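Long-range contacts in TSC1 N-terminal domain (Chaetomium thermophilum, PDB 7A0M), which probably binds lysosomal phosphoinositides as the N-terminal domain of TSC1, placing the TSC complex at the lysosome, where it regulates mTORC1: residues Pro260-Val264 and Gly332-Ile336; Tyr274-Trp280 and Gly317-Leu323; Thr328-Leu333 and Cys409-Val413. All coordinates share one frame; numbering follows the deposited sequence.

Contact 1 (Pro260-Val264 and Gly332-Ile336); sequences PGDIV and GLYPI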
ATOM      1  N   PRO B 260     -14.970 -17.399  -1.630  1.00 54.84           N
ATOM      2  CA  PRO B 260     -13.673 -16.967  -2.171  1.00 50.97           C
ATOM      3  C   PRO B 260     -12.731 -18.114  -2.497  1.00 45.93           C
ATOM      4  O   PRO B 260     -11.891 -17.972  -3.394  1.00 56.84           O
ATOM      5  CB  PRO B 260     -13.111 -16.081  -1.053  1.00 56.96           C
ATOM      6  CG  PRO B 260     -13.703 -16.657   0.183  1.00 59.57           C
ATOM      7  CD  PRO B 260     -15.081 -17.125  -0.186  1.00 53.78           C
ATOM      8  N   GLY B 261     -12.840 -19.244  -1.800  1.00 56.90           N
ATOM      9  CA  GLY B 261     -11.970 -20.376  -2.059  1.00 55.66           C
ATOM     10  C   GLY B 261     -12.349 -21.230  -3.246  1.00 50.73           C
ATOM     11  O   GLY B 261     -11.603 -22.152  -3.592  1.00 51.47           O
ATOM     12  N   ASP B 262     -13.488 -20.953  -3.877  1.00 54.19           N
ATOM     13  CA  ASP B 262     -13.978 -21.748  -4.993  1.00 56.01           C
ATOM     14  C   ASP B 262     -13.804 -21.066  -6.344  1.00 59.73           C
ATOM     15  O   ASP B 262     -14.194 -21.641  -7.365  1.00 65.77           O
ATOM     16  CB  ASP B 262     -15.455 -22.088  -4.779  1.00 62.27           C
ATOM     17  CG  ASP B 262     -15.710 -22.778  -3.455  1.00 70.12           C
ATOM     18  OD1 ASP B 262     -15.013 -23.771  -3.155  1.00 77.77           O
ATOM     19  OD2 ASP B 262     -16.606 -22.327  -2.712  1.00 79.10           O
ATOM     20  N   ILE B 263     -13.232 -19.862  -6.381  1.00 51.83           N
ATOM     21  CA  ILE B 263     -13.126 -19.092  -7.616  1.00 44.17           C
ATOM     22  C   ILE B 263     -11.775 -19.281  -8.301  1.00 44.58           C
ATOM     23  O   ILE B 263     -11.489 -18.597  -9.289  1.00 56.79           O
ATOM     24  CB  ILE B 263     -13.399 -17.600  -7.365  1.00 48.39           C
ATOM     25  CG1 ILE B 263     -12.282 -16.986  -6.520  1.00 36.16           C
ATOM     26  CG2 ILE B 263     -14.747 -17.414  -6.685  1.00 41.32           C
ATOM     27  CD1 ILE B 263     -12.446 -15.498  -6.288  1.00 40.59           C
ATOM     28  N   VAL B 264     -10.929 -20.180  -7.789  1.00 42.45           N
ATOM     29  CA  VAL B 264      -9.623 -20.420  -8.412  1.00 47.87           C
ATOM     30  C   VAL B 264      -9.743 -20.776  -9.895  1.00 54.13           C
ATOM     31  O   VAL B 264      -9.005 -20.197 -10.703  1.00 66.71           O
ATOM     32  CB  VAL B 264      -8.834 -21.460  -7.609  1.00 57.19           C
ATOM     33  CG1 VAL B 264      -7.581 -21.881  -8.365  1.00 44.28           C
ATOM     34  CG2 VAL B 264      -8.466 -20.907  -6.244  1.00 63.01           C
ATOM     35  N   GLY B 332      -7.651  -8.315  -2.611  1.00 44.23           N
ATOM     36  CA  GLY B 332      -7.855  -8.804  -1.259  1.00 29.38           C
ATOM     37  C   GLY B 332      -7.892 -10.315  -1.161  1.00 36.64           C
ATOM     38  O   GLY B 332      -7.469 -10.883  -0.149  1.00 41.74           O
ATOM     39  N   LEU B 333      -8.391 -10.987  -2.199  1.00 39.11           N
ATOM     40  CA  LEU B 333      -8.567 -12.434  -2.168  1.00 41.91           C
ATOM     41  C   LEU B 333      -7.355 -13.184  -2.713  1.00 39.42           C
ATOM     42  O   LEU B 333      -6.898 -14.153  -2.100  1.00 38.33           O
ATOM     43  CB  LEU B 333      -9.828 -12.825  -2.944  1.00 38.64           C
ATOM     44  CG  LEU B 333     -11.138 -12.307  -2.348  1.00 40.42           C
ATOM     45  CD1 LEU B 333     -12.340 -12.808  -3.137  1.00 51.02           C
ATOM     46  CD2 LEU B 333     -11.246 -12.707  -0.887  1.00 39.45           C
ATOM     47  N   TYR B 334      -6.834 -12.763  -3.865  1.00 36.04           N
ATOM     48  CA  TYR B 334      -5.698 -13.430  -4.506  1.00 48.91           C
ATOM     49  C   TYR B 334      -4.702 -12.381  -4.982  1.00 47.60           C
ATOM     50  O   TYR B 334      -4.538 -12.153  -6.186  1.00 43.99           O
ATOM     51  CB  TYR B 334      -6.168 -14.317  -5.662  1.00 39.46           C
ATOM     52  CG  TYR B 334      -6.994 -15.500  -5.214  1.00 47.30           C
ATOM     53  CD1 TYR B 334      -8.373 -15.401  -5.082  1.00 31.32           C
ATOM     54  CD2 TYR B 334      -6.394 -16.717  -4.916  1.00 31.87           C
ATOM     55  CE1 TYR B 334      -9.131 -16.479  -4.669  1.00 36.30           C
ATOM     56  CE2 TYR B 334      -7.143 -17.800  -4.502  1.00 33.60           C
ATOM     57  CZ  TYR B 334      -8.511 -17.676  -4.381  1.00 39.15           C
ATOM     58  OH  TYR B 334      -9.262 -18.753  -3.969  1.00 52.51           O
ATOM     59  N   PRO B 335      -4.013 -11.717  -4.048  1.00 41.66           N
ATOM     60  CA  PRO B 335      -3.077 -10.653  -4.454  1.00 45.42           C
ATOM     61  C   PRO B 335      -1.899 -11.150  -5.273  1.00 31.71           C
ATOM     62  O   PRO B 335      -1.546 -10.523  -6.279  1.00 44.90           O
ATOM     63  CB  PRO B 335      -2.620 -10.068  -3.110  1.00 38.99           C
ATOM     64  CG  PRO B 335      -2.794 -11.192  -2.143  1.00 39.84           C
ATOM     65  CD  PRO B 335      -4.030 -11.912  -2.589  1.00 43.38           C
ATOM     66  N   ILE B 336      -1.276 -12.258  -4.868  1.00 42.09           N
ATOM     67  CA  ILE B 336      -0.075 -12.728  -5.553  1.00 44.34           C
ATOM     68  C   ILE B 336      -0.399 -13.134  -6.986  1.00 53.48           C
ATOM     69  O   ILE B 336       0.360 -12.838  -7.917  1.00 50.80           O
ATOM     70  CB  ILE B 336       0.572 -13.881  -4.764  1.00 47.55           C
ATOM     71  CG1 ILE B 336       0.888 -13.430  -3.337  1.00 45.41           C
ATOM     72  CG2 ILE B 336       1.836 -14.362  -5.461  1.00 41.09           C
ATOM     73  CD1 ILE B 336       1.441 -14.528  -2.458  1.00 40.58           C
TER

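Contact 2 (Tyr274-Trp280 and Gly317-Leu323); sequences YARLLFW and GHSVPYL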
ATOM      1  N   TYR B 274     -11.158  -7.691 -15.494  1.00 55.09           N
ATOM      2  CA  TYR B 274     -10.549  -6.464 -14.992  1.00 49.24           C
ATOM      3  C   TYR B 274      -9.813  -5.716 -16.097  1.00 47.14           C
ATOM      4  O   TYR B 274      -9.920  -4.489 -16.205  1.00 50.92           O
ATOM      5  CB  TYR B 274      -9.599  -6.778 -13.835  1.00 44.13           C
ATOM      6  CG  TYR B 274      -8.644  -5.650 -13.517  1.00 42.07           C
ATOM      7  CD1 TYR B 274      -9.048  -4.573 -12.741  1.00 43.41           C
ATOM      8  CD2 TYR B 274      -7.338  -5.663 -13.991  1.00 45.94           C
ATOM      9  CE1 TYR B 274      -8.180  -3.538 -12.450  1.00 48.30           C
ATOM     10  CE2 TYR B 274      -6.464  -4.633 -13.704  1.00 36.53           C
ATOM     11  CZ  TYR B 274      -6.889  -3.575 -12.934  1.00 43.63           C
ATOM     12  OH  TYR B 274      -6.020  -2.546 -12.644  1.00 47.22           O
ATOM     13  N   ALA B 275      -9.055  -6.440 -16.924  1.00 39.19           N
ATOM     14  CA  ALA B 275      -8.303  -5.795 -17.996  1.00 44.34           C
ATOM     15  C   ALA B 275      -9.233  -5.165 -19.026  1.00 50.65           C
ATOM     16  O   ALA B 275      -8.943  -4.084 -19.552  1.00 51.08           O
ATOM     17  CB  ALA B 275      -7.365  -6.801 -18.658  1.00 37.49           C
ATOM     18  N   ARG B 276     -10.353  -5.826 -19.332  1.00 46.28           N
ATOM     19  CA  ARG B 276     -11.305  -5.263 -20.284  1.00 45.21           C
ATOM     20  C   ARG B 276     -11.915  -3.975 -19.749  1.00 51.47           C
ATOM     21  O   ARG B 276     -11.994  -2.966 -20.461  1.00 61.27           O
ATOM     22  CB  ARG B 276     -12.407  -6.274 -20.603  1.00 48.78           C
ATOM     23  CG  ARG B 276     -13.372  -5.769 -21.665  1.00 45.63           C
ATOM     24  CD  ARG B 276     -14.744  -6.411 -21.556  1.00 47.21           C
ATOM     25  NE  ARG B 276     -15.607  -6.002 -22.662  1.00 55.51           N
ATOM     26  CZ  ARG B 276     -16.935  -6.046 -22.633  1.00 56.30           C
ATOM     27  NH1 ARG B 276     -17.566  -6.471 -21.546  1.00 60.16           N
ATOM     28  NH2 ARG B 276     -17.634  -5.653 -23.688  1.00 54.62           N
ATOM     29  N   LEU B 277     -12.362  -3.994 -18.492  1.00 52.84           N
ATOM     30  CA  LEU B 277     -12.977  -2.808 -17.908  1.00 54.01           C
ATOM     31  C   LEU B 277     -11.956  -1.700 -17.685  1.00 44.53           C
ATOM     32  O   LEU B 277     -12.318  -0.518 -17.679  1.00 44.58           O
ATOM     33  CB  LEU B 277     -13.669  -3.170 -16.594  1.00 51.39           C
ATOM     34  CG  LEU B 277     -14.661  -4.334 -16.672  1.00 43.37           C
ATOM     35  CD1 LEU B 277     -15.447  -4.478 -15.375  1.00 35.14           C
ATOM     36  CD2 LEU B 277     -15.594  -4.176 -17.863  1.00 49.62           C
ATOM     37  N   LEU B 278     -10.684  -2.061 -17.496  1.00 52.64           N
ATOM     38  CA  LEU B 278      -9.639  -1.054 -17.345  1.00 56.63           C
ATOM     39  C   LEU B 278      -9.487  -0.207 -18.604  1.00 56.48           C
ATOM     40  O   LEU B 278      -9.103   0.964 -18.520  1.00 58.55           O
ATOM     41  CB  LEU B 278      -8.315  -1.730 -16.984  1.00 51.64           C
ATOM     42  CG  LEU B 278      -7.184  -0.832 -16.483  1.00 47.86           C
ATOM     43  CD1 LEU B 278      -7.586  -0.143 -15.186  1.00 43.29           C
ATOM     44  CD2 LEU B 278      -5.911  -1.641 -16.288  1.00 47.25           C
ATOM     45  N   PHE B 279      -9.785  -0.773 -19.773  1.00 49.96           N
ATOM     46  CA  PHE B 279      -9.713  -0.068 -21.050  1.00 62.62           C
ATOM     47  C   PHE B 279     -11.103   0.184 -21.625  1.00 61.60           C
ATOM     48  O   PHE B 279     -11.317   0.082 -22.834  1.00 68.30           O
ATOM     49  CB  PHE B 279      -8.866  -0.835 -22.062  1.00 67.77           C
ATOM     50  CG  PHE B 279      -7.389  -0.738 -21.823  1.00 71.11           C
ATOM     51  CD1 PHE B 279      -6.814  -1.267 -20.679  1.00 77.16           C
ATOM     52  CD2 PHE B 279      -6.575  -0.104 -22.745  1.00 82.02           C
ATOM     53  CE1 PHE B 279      -5.456  -1.170 -20.468  1.00 85.48           C
ATOM     54  CE2 PHE B 279      -5.216  -0.004 -22.536  1.00 87.66           C
ATOM     55  CZ  PHE B 279      -4.657  -0.539 -21.396  1.00 86.66           C
ATOM     56  N   TRP B 280     -12.065   0.503 -20.758  1.00 74.92           N
ATOM     57  CA  TRP B 280     -13.440   0.685 -21.210  1.00 68.78           C
ATOM     58  C   TRP B 280     -13.575   1.852 -22.183  1.00 70.07           C
ATOM     59  O   TRP B 280     -14.476   1.849 -23.028  1.00 78.14           O
ATOM     60  CB  TRP B 280     -14.359   0.893 -20.008  1.00 67.56           C
ATOM     61  CG  TRP B 280     -15.810   0.841 -20.358  1.00 63.08           C
ATOM     62  CD1 TRP B 280     -16.680   1.890 -20.403  1.00 64.70           C
ATOM     63  CD2 TRP B 280     -16.560  -0.321 -20.724  1.00 59.92           C
ATOM     64  NE1 TRP B 280     -17.929   1.452 -20.770  1.00 68.70           N
ATOM     65  CE2 TRP B 280     -17.881   0.097 -20.974  1.00 63.28           C
ATOM     66  CE3 TRP B 280     -16.245  -1.677 -20.864  1.00 62.98           C
ATOM     67  CZ2 TRP B 280     -18.886  -0.790 -21.352  1.00 54.91           C
ATOM     68  CZ3 TRP B 280     -17.243  -2.556 -21.241  1.00 58.19           C
ATOM     69  CH2 TRP B 280     -18.548  -2.109 -21.482  1.00 57.24           C
ATOM     70  N   GLY B 317     -21.652   6.005 -19.808  1.00 81.67           N
ATOM     71  CA  GLY B 317     -20.412   6.742 -19.739  1.00 79.82           C
ATOM     72  C   GLY B 317     -19.236   5.994 -20.347  1.00 80.30           C
ATOM     73  O   GLY B 317     -19.378   4.944 -20.976  1.00 78.61           O
ATOM     74  N   HIS B 318     -18.048   6.563 -20.147  1.00 81.64           N
ATOM     75  CA  HIS B 318     -16.806   6.045 -20.711  1.00 86.55           C
ATOM     76  C   HIS B 318     -15.965   5.261 -19.712  1.00 77.12           C
ATOM     77  O   HIS B 318     -14.894   4.767 -20.081  1.00 78.57           O
ATOM     78  CB  HIS B 318     -15.983   7.198 -21.296  1.00101.93           C
ATOM     79  CG  HIS B 318     -16.688   7.944 -22.386  1.00122.08           C
ATOM     80  ND1 HIS B 318     -17.240   7.310 -23.479  1.00126.98           N
ATOM     81  CD2 HIS B 318     -16.948   9.263 -22.546  1.00127.49           C
ATOM     82  CE1 HIS B 318     -17.799   8.207 -24.271  1.00129.96           C
ATOM     83  NE2 HIS B 318     -17.637   9.400 -23.727  1.00130.52           N
ATOM     84  N   SER B 319     -16.412   5.136 -18.465  1.00 70.07           N
ATOM     85  CA  SER B 319     -15.680   4.374 -17.466  1.00 67.36           C
ATOM     86  C   SER B 319     -16.655   3.632 -16.564  1.00 58.88           C
ATOM     87  O   SER B 319     -17.778   4.085 -16.329  1.00 67.86           O
ATOM     88  CB  SER B 319     -14.770   5.279 -16.623  1.00 60.82           C
ATOM     89  OG  SER B 319     -15.528   6.196 -15.855  1.00 66.06           O
ATOM     90  N   VAL B 320     -16.212   2.485 -16.061  1.00 54.39           N
ATOM     91  CA  VAL B 320     -17.024   1.642 -15.188  1.00 50.43           C
ATOM     92  C   VAL B 320     -16.852   2.143 -13.756  1.00 53.31           C
ATOM     93  O   VAL B 320     -15.734   2.077 -13.222  1.00 51.49           O
ATOM     94  CB  VAL B 320     -16.627   0.167 -15.305  1.00 55.58           C
ATOM     95  CG1 VAL B 320     -17.544  -0.698 -14.454  1.00 55.66           C
ATOM     96  CG2 VAL B 320     -16.662  -0.276 -16.761  1.00 48.76           C
ATOM     97  N   PRO B 321     -17.910   2.648 -13.112  1.00 60.66           N
ATOM     98  CA  PRO B 321     -17.734   3.250 -11.777  1.00 55.83           C
ATOM     99  C   PRO B 321     -17.236   2.283 -10.715  1.00 49.91           C
ATOM    100  O   PRO B 321     -16.453   2.683  -9.844  1.00 55.26           O
ATOM    101  CB  PRO B 321     -19.141   3.772 -11.448  1.00 56.34           C
ATOM    102  CG  PRO B 321     -19.800   3.960 -12.774  1.00 61.78           C
ATOM    103  CD  PRO B 321     -19.263   2.864 -13.647  1.00 63.10           C
ATOM    104  N   TYR B 322     -17.666   1.024 -10.752  1.00 41.52           N
ATOM    105  CA  TYR B 322     -17.342   0.066  -9.704  1.00 36.43           C
ATOM    106  C   TYR B 322     -16.023  -0.659  -9.940  1.00 42.12           C
ATOM    107  O   TYR B 322     -15.709  -1.600  -9.202  1.00 42.23           O
ATOM    108  CB  TYR B 322     -18.476  -0.951  -9.553  1.00 43.46           C
ATOM    109  CG  TYR B 322     -18.804  -1.289  -8.115  1.00 52.18           C
ATOM    110  CD1 TYR B 322     -19.353  -0.337  -7.268  1.00 59.48           C
ATOM    111  CD2 TYR B 322     -18.570  -2.561  -7.608  1.00 53.72           C
ATOM    112  CE1 TYR B 322     -19.655  -0.638  -5.953  1.00 65.91           C
ATOM    113  CE2 TYR B 322     -18.870  -2.872  -6.295  1.00 57.61           C
ATOM    114  CZ  TYR B 322     -19.412  -1.907  -5.472  1.00 57.60           C
ATOM    115  OH  TYR B 322     -19.713  -2.211  -4.165  1.00 63.35           O
ATOM    116  N   LEU B 323     -15.255  -0.254 -10.950  1.00 48.08           N
ATOM    117  CA  LEU B 323     -13.957  -0.879 -11.193  1.00 46.84           C
ATOM    118  C   LEU B 323     -12.997  -0.792 -10.008  1.00 58.01           C
ATOM    119  O   LEU B 323     -12.322  -1.799  -9.731  1.00 55.72           O
ATOM    120  CB  LEU B 323     -13.321  -0.275 -12.452  1.00 42.53           C
ATOM    121  CG  LEU B 323     -11.969  -0.857 -12.873  1.00 41.39           C
ATOM    122  CD1 LEU B 323     -12.086  -2.351 -13.147  1.00 45.40           C
ATOM    123  CD2 LEU B 323     -11.419  -0.129 -14.088  1.00 45.68           C
TER

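Contact 3 (Thr328-Leu333 and Cys409-Val413); sequences TILYGL and CMALV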
ATOM      1  N   THR B 328     -10.058  -3.970  -5.555  1.00 40.61           N
ATOM      2  CA  THR B 328      -9.890  -4.234  -4.131  1.00 39.45           C
ATOM      3  C   THR B 328     -10.235  -5.677  -3.784  1.00 45.65           C
ATOM      4  O   THR B 328      -9.509  -6.333  -3.027  1.00 48.65           O
ATOM      5  CB  THR B 328     -10.750  -3.265  -3.318  1.00 34.06           C
ATOM      6  OG1 THR B 328     -10.222  -1.939  -3.442  1.00 40.32           O
ATOM      7  CG2 THR B 328     -10.773  -3.662  -1.850  1.00 35.01           C
ATOM      8  N   ILE B 329     -11.333  -6.197  -4.338  1.00 44.51           N
ATOM      9  CA  ILE B 329     -11.755  -7.545  -3.974  1.00 43.02           C
ATOM     10  C   ILE B 329     -10.843  -8.588  -4.611  1.00 37.38           C
ATOM     11  O   ILE B 329     -10.576  -9.636  -4.008  1.00 45.29           O
ATOM     12  CB  ILE B 329     -13.238  -7.765  -4.341  1.00 51.15           C
ATOM     13  CG1 ILE B 329     -13.790  -9.000  -3.625  1.00 55.58           C
ATOM     14  CG2 ILE B 329     -13.432  -7.888  -5.847  1.00 49.18           C
ATOM     15  CD1 ILE B 329     -13.742  -8.895  -2.115  1.00 76.12           C
ATOM     16  N   LEU B 330     -10.340  -8.330  -5.821  1.00 38.24           N
ATOM     17  CA  LEU B 330      -9.391  -9.252  -6.438  1.00 39.66           C
ATOM     18  C   LEU B 330      -8.061  -9.239  -5.695  1.00 48.11           C
ATOM     19  O   LEU B 330      -7.482 -10.295  -5.416  1.00 36.61           O
ATOM     20  CB  LEU B 330      -9.183  -8.893  -7.910  1.00 39.96           C
ATOM     21  CG  LEU B 330     -10.351  -9.092  -8.875  1.00 50.39           C
ATOM     22  CD1 LEU B 330      -9.967  -8.609 -10.265  1.00 44.32           C
ATOM     23  CD2 LEU B 330     -10.778 -10.551  -8.912  1.00 47.88           C
ATOM     24  N   TYR B 331      -7.563  -8.045  -5.367  1.00 43.64           N
ATOM     25  CA  TYR B 331      -6.314  -7.934  -4.626  1.00 34.34           C
ATOM     26  C   TYR B 331      -6.461  -8.448  -3.200  1.00 38.52           C
ATOM     27  O   TYR B 331      -5.495  -8.965  -2.626  1.00 46.62           O
ATOM     28  CB  TYR B 331      -5.842  -6.479  -4.629  1.00 27.16           C
ATOM     29  CG  TYR B 331      -4.587  -6.221  -3.830  1.00 37.17           C
ATOM     30  CD1 TYR B 331      -3.338  -6.569  -4.328  1.00 38.35           C
ATOM     31  CD2 TYR B 331      -4.649  -5.615  -2.582  1.00 32.38           C
ATOM     32  CE1 TYR B 331      -2.187  -6.328  -3.602  1.00 43.27           C
ATOM     33  CE2 TYR B 331      -3.505  -5.371  -1.848  1.00 42.67           C
ATOM     34  CZ  TYR B 331      -2.277  -5.730  -2.364  1.00 42.02           C
ATOM     35  OH  TYR B 331      -1.136  -5.487  -1.636  1.00 43.18           O
ATOM     36  N   GLY B 332      -7.651  -8.315  -2.611  1.00 44.23           N
ATOM     37  CA  GLY B 332      -7.855  -8.804  -1.259  1.00 29.38           C
ATOM     38  C   GLY B 332      -7.892 -10.315  -1.161  1.00 36.64           C
ATOM     39  O   GLY B 332      -7.469 -10.883  -0.149  1.00 41.74           O
ATOM     40  N   LEU B 333      -8.391 -10.987  -2.199  1.00 39.11           N
ATOM     41  CA  LEU B 333      -8.567 -12.434  -2.168  1.00 41.91           C
ATOM     42  C   LEU B 333      -7.355 -13.184  -2.713  1.00 39.42           C
ATOM     43  O   LEU B 333      -6.898 -14.153  -2.100  1.00 38.33           O
ATOM     44  CB  LEU B 333      -9.828 -12.825  -2.944  1.00 38.64           C
ATOM     45  CG  LEU B 333     -11.138 -12.307  -2.348  1.00 40.42           C
ATOM     46  CD1 LEU B 333     -12.340 -12.808  -3.137  1.00 51.02           C
ATOM     47  CD2 LEU B 333     -11.246 -12.707  -0.887  1.00 39.45           C
ATOM     48  N   CYS B 409     -10.618  -7.006   3.410  1.00 48.77           N
ATOM     49  CA  CYS B 409     -10.288  -6.390   2.130  1.00 50.85           C
ATOM     50  C   CYS B 409     -10.293  -4.869   2.223  1.00 54.17           C
ATOM     51  O   CYS B 409      -9.492  -4.205   1.554  1.00 45.61           O
ATOM     52  CB  CYS B 409     -11.266  -6.852   1.048  1.00 49.48           C
ATOM     53  SG  CYS B 409     -11.101  -8.586   0.567  1.00 49.25           S
HETATM   54  N   MSE B 410     -11.176  -4.305   3.040  1.00 47.00           N
HETATM   55  CA  MSE B 410     -11.248  -2.859   3.209  1.00 46.78           C
HETATM   56  C   MSE B 410     -10.077  -2.333   4.032  1.00 49.47           C
HETATM   57  O   MSE B 410      -9.650  -1.192   3.853  1.00 55.05           O
HETATM   58  CB  MSE B 410     -12.574  -2.463   3.864  1.00 63.77           C
HETATM   59  CG  MSE B 410     -13.788  -2.745   2.998  1.00 67.12           C
HETATM   60 SE   MSE B 410     -13.718  -1.788   1.300  0.67 66.05          SE
HETATM   61  CE  MSE B 410     -14.769  -3.021   0.217  1.00 69.60           C
ATOM     62  N   ALA B 411      -9.555  -3.171   4.929  1.00 40.40           N
ATOM     63  CA  ALA B 411      -8.411  -2.775   5.744  1.00 53.86           C
ATOM     64  C   ALA B 411      -7.158  -2.531   4.915  1.00 52.90           C
ATOM     65  O   ALA B 411      -6.206  -1.927   5.423  1.00 57.32           O
ATOM     66  CB  ALA B 411      -8.129  -3.838   6.807  1.00 47.72           C
ATOM     67  N   LEU B 412      -7.137  -2.982   3.663  1.00 50.13           N
ATOM     68  CA  LEU B 412      -6.018  -2.755   2.761  1.00 48.90           C
ATOM     69  C   LEU B 412      -6.135  -1.448   1.989  1.00 56.18           C
ATOM     70  O   LEU B 412      -5.155  -1.026   1.366  1.00 51.78           O
ATOM     71  CB  LEU B 412      -5.905  -3.921   1.774  1.00 38.97           C
ATOM     72  CG  LEU B 412      -5.683  -5.296   2.405  1.00 44.33           C
ATOM     73  CD1 LEU B 412      -5.964  -6.392   1.396  1.00 35.82           C
ATOM     74  CD2 LEU B 412      -4.269  -5.415   2.954  1.00 33.60           C
ATOM     75  N   VAL B 413      -7.295  -0.800   2.023  1.00 48.26           N
ATOM     76  CA  VAL B 413      -7.563   0.380   1.208  1.00 49.37           C
ATOM     77  C   VAL B 413      -7.112   1.627   1.953  1.00 45.53           C
ATOM     78  O   VAL B 413      -7.443   1.816   3.129  1.00 46.31           O
ATOM     79  CB  VAL B 413      -9.056   0.467   0.847  1.00 44.85           C
ATOM     80  CG1 VAL B 413      -9.334   1.721   0.028  1.00 35.53           C
ATOM     81  CG2 VAL B 413      -9.492  -0.778   0.092  1.00 42.25           C
TER

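Contact 1 (Pro260-Val264 and Gly332-Ile336)
The phenol OH of Tyr-334 donates a hydrogen bond to the backbone O of Pro-260 over 2.8 Å. The carbonyl meets the ring at its edge, in the ring plane; seen from the acceptor, the OH stands at a C=O...donor angle of 139° and 22° out of the carbonyl plane. The CG of Tyr-334 lies anti to its carbonyl carbon (chi1 -67°), which sends the ring across to the 260-264 loop. There two aliphatic chains meet it. CG1 of Ile-263 comes obliquely to CE1 of Tyr-334 at 3.7 Å, and Val-264, set nearly at right angles to the tyrosine side chain, brings CG2 to 3.7 Å from CZ of Tyr-334. In this all-helical domain the contact ties the loop between helices 242-255 and 267-278 to the break between helices 323-333 and 335-343, where Tyr-334 leaves helical geometry and takes the N-cap position of the second helix. A phenylalanine here would probably keep much of the apolar packing but leave the carbonyl of Pro-260 without this donor. Arg-396 makes a cation-pi contact with the same ring, and Trp-397 also touches it. Beside the tyrosine, Leu-333 spreads its two methyls: CD2 lies 3.9 Å from CB of Pro-260, while CD1 is 4.1 Å from CD1 of Ile-263, the two side chains crossing at about a right angle.

Contact 2 (Tyr274-Trp280 and Gly317-Leu323)
Leu-323 and Val-320 push their methyls against the last turn of helix 267-278 and the tryptophan that follows it. With CG anti to the backbone N (chi1 -178°), Leu-323 sends its two branches to different partners. CD1 of Leu-323 reaches CD1 of Tyr-274 at 3.8 Å and CB of Leu-277 at 3.9 Å. CD2 of Leu-323 lies against the backbone, 3.8 Å from CA of Leu-278, and also meets CD1 of Leu-278, whose side chain crosses it nearly at right angles. Val-320 forms a CH-pi contact: CG2 sits 4.0 Å from the centroid of the five-membered ring of Trp-280, 19° off the ring normal. CG2 of Val-320 also lies 4.2 Å from CB of Leu-277. At the edge of the indole, near its plane, the backbone of 317-319 runs past, with O of His-318 3.4 Å from CD1 of Trp-280. No hydrogen bond joins the two segments.

The next shell fixes these groups. Thr-242 OG1 is hydrogen-bonded to both NE1 of Trp-280 and O of Gly-317, so one hydroxyl bridges the indole and the passing loop. Within residues 274-280, CZ3 of Trp-280 stands over the centre of one guanidinium face of Arg-276, whose NH1 and NH2 are hydrogen-bonded to the backbone O of Leu-236 and of Asp-239. A type I turn from Val-320 to Leu-323 swings the chain into the next helix, and Asn-246 OD1 is hydrogen-bonded to N of Tyr-322. Helix 242-255 thus borders the contact through Val-245 and Asn-246, whereas from helix 357-373 Phe-372 packs on Tyr-274 and OG of Ser-369 is hydrogen-bonded to the tyrosine OH.

Contact 3 (Thr328-Leu333 and Cys409-Val413)
Cys-409 fits as a knob into a hole formed by Thr-328, Ile-329, Gly-332 and Leu-333, a helix-helix packing between the end of helix 323-333 and helix 402-410 in the alpha-helical TSC1 N-terminal domain. The thiol side chain points toward the other helix, its SG anti to the carbonyl carbon (chi1 -70°), and SG of Cys-409 lies 3.7 Å from CA of Gly-332. CD1 of Ile-329 lies 3.8 Å from SG of Cys-409, and CD2 of Leu-333 4.4 Å from it. Gly-332 lets the backbones come close: its CA is 4.8 Å from that of Cys-409, and a side-chain carbon on this glycine would run into the sulfur.

Beyond Cys-409, in the turn, Leu-412 reaches toward Gly-332 and crosses Tyr-331 obliquely, CD1 of Leu-412 lying 4.2 Å from CE2 of Tyr-331. The phenol OH of Tyr-331 is hydrogen-bonded to O of Leu-377, and Leu-378 of the second subunit packs on the same tyrosine; Arg-373 of that subunit touches Leu-412, so this end of the contact borders the subunit interface. A type I turn runs from Met-410, present as selenomethionine, to Val-413 and brings Val-413 beside Thr-328.

These last two side chains stand at about a right angle to each other. The hydroxyl of Thr-328 is hydrogen-bonded to NE2 of His-376, and its methyl turns to the other segment: CG2 of Thr-328 lies 3.7 Å from CG2 of Val-413 and also 3.7 Å from the backbone O of Cys-409.

How the contacts relate
Helix 323-333 runs through all three contacts: its start is packed in contact 2, its last turns in contact 3, and its end and the break after it in contact 1. Contacts 1 and 3 share Gly-332 and Leu-333, with centres about 10 Å apart, so Leu-333 serves both the 260-264 loop and Cys-409. Contact 2 lies farther off, its centre about 18 Å from that of contact 3 and about 21 Å from that of contact 1. It touches contact 3 where CB of Tyr-274 meets CD1 of Leu-330 at 4.0 Å, but stays about 11 Å from contact 1 at the nearest atoms. Of the three, contact 3 alone meets the second subunit.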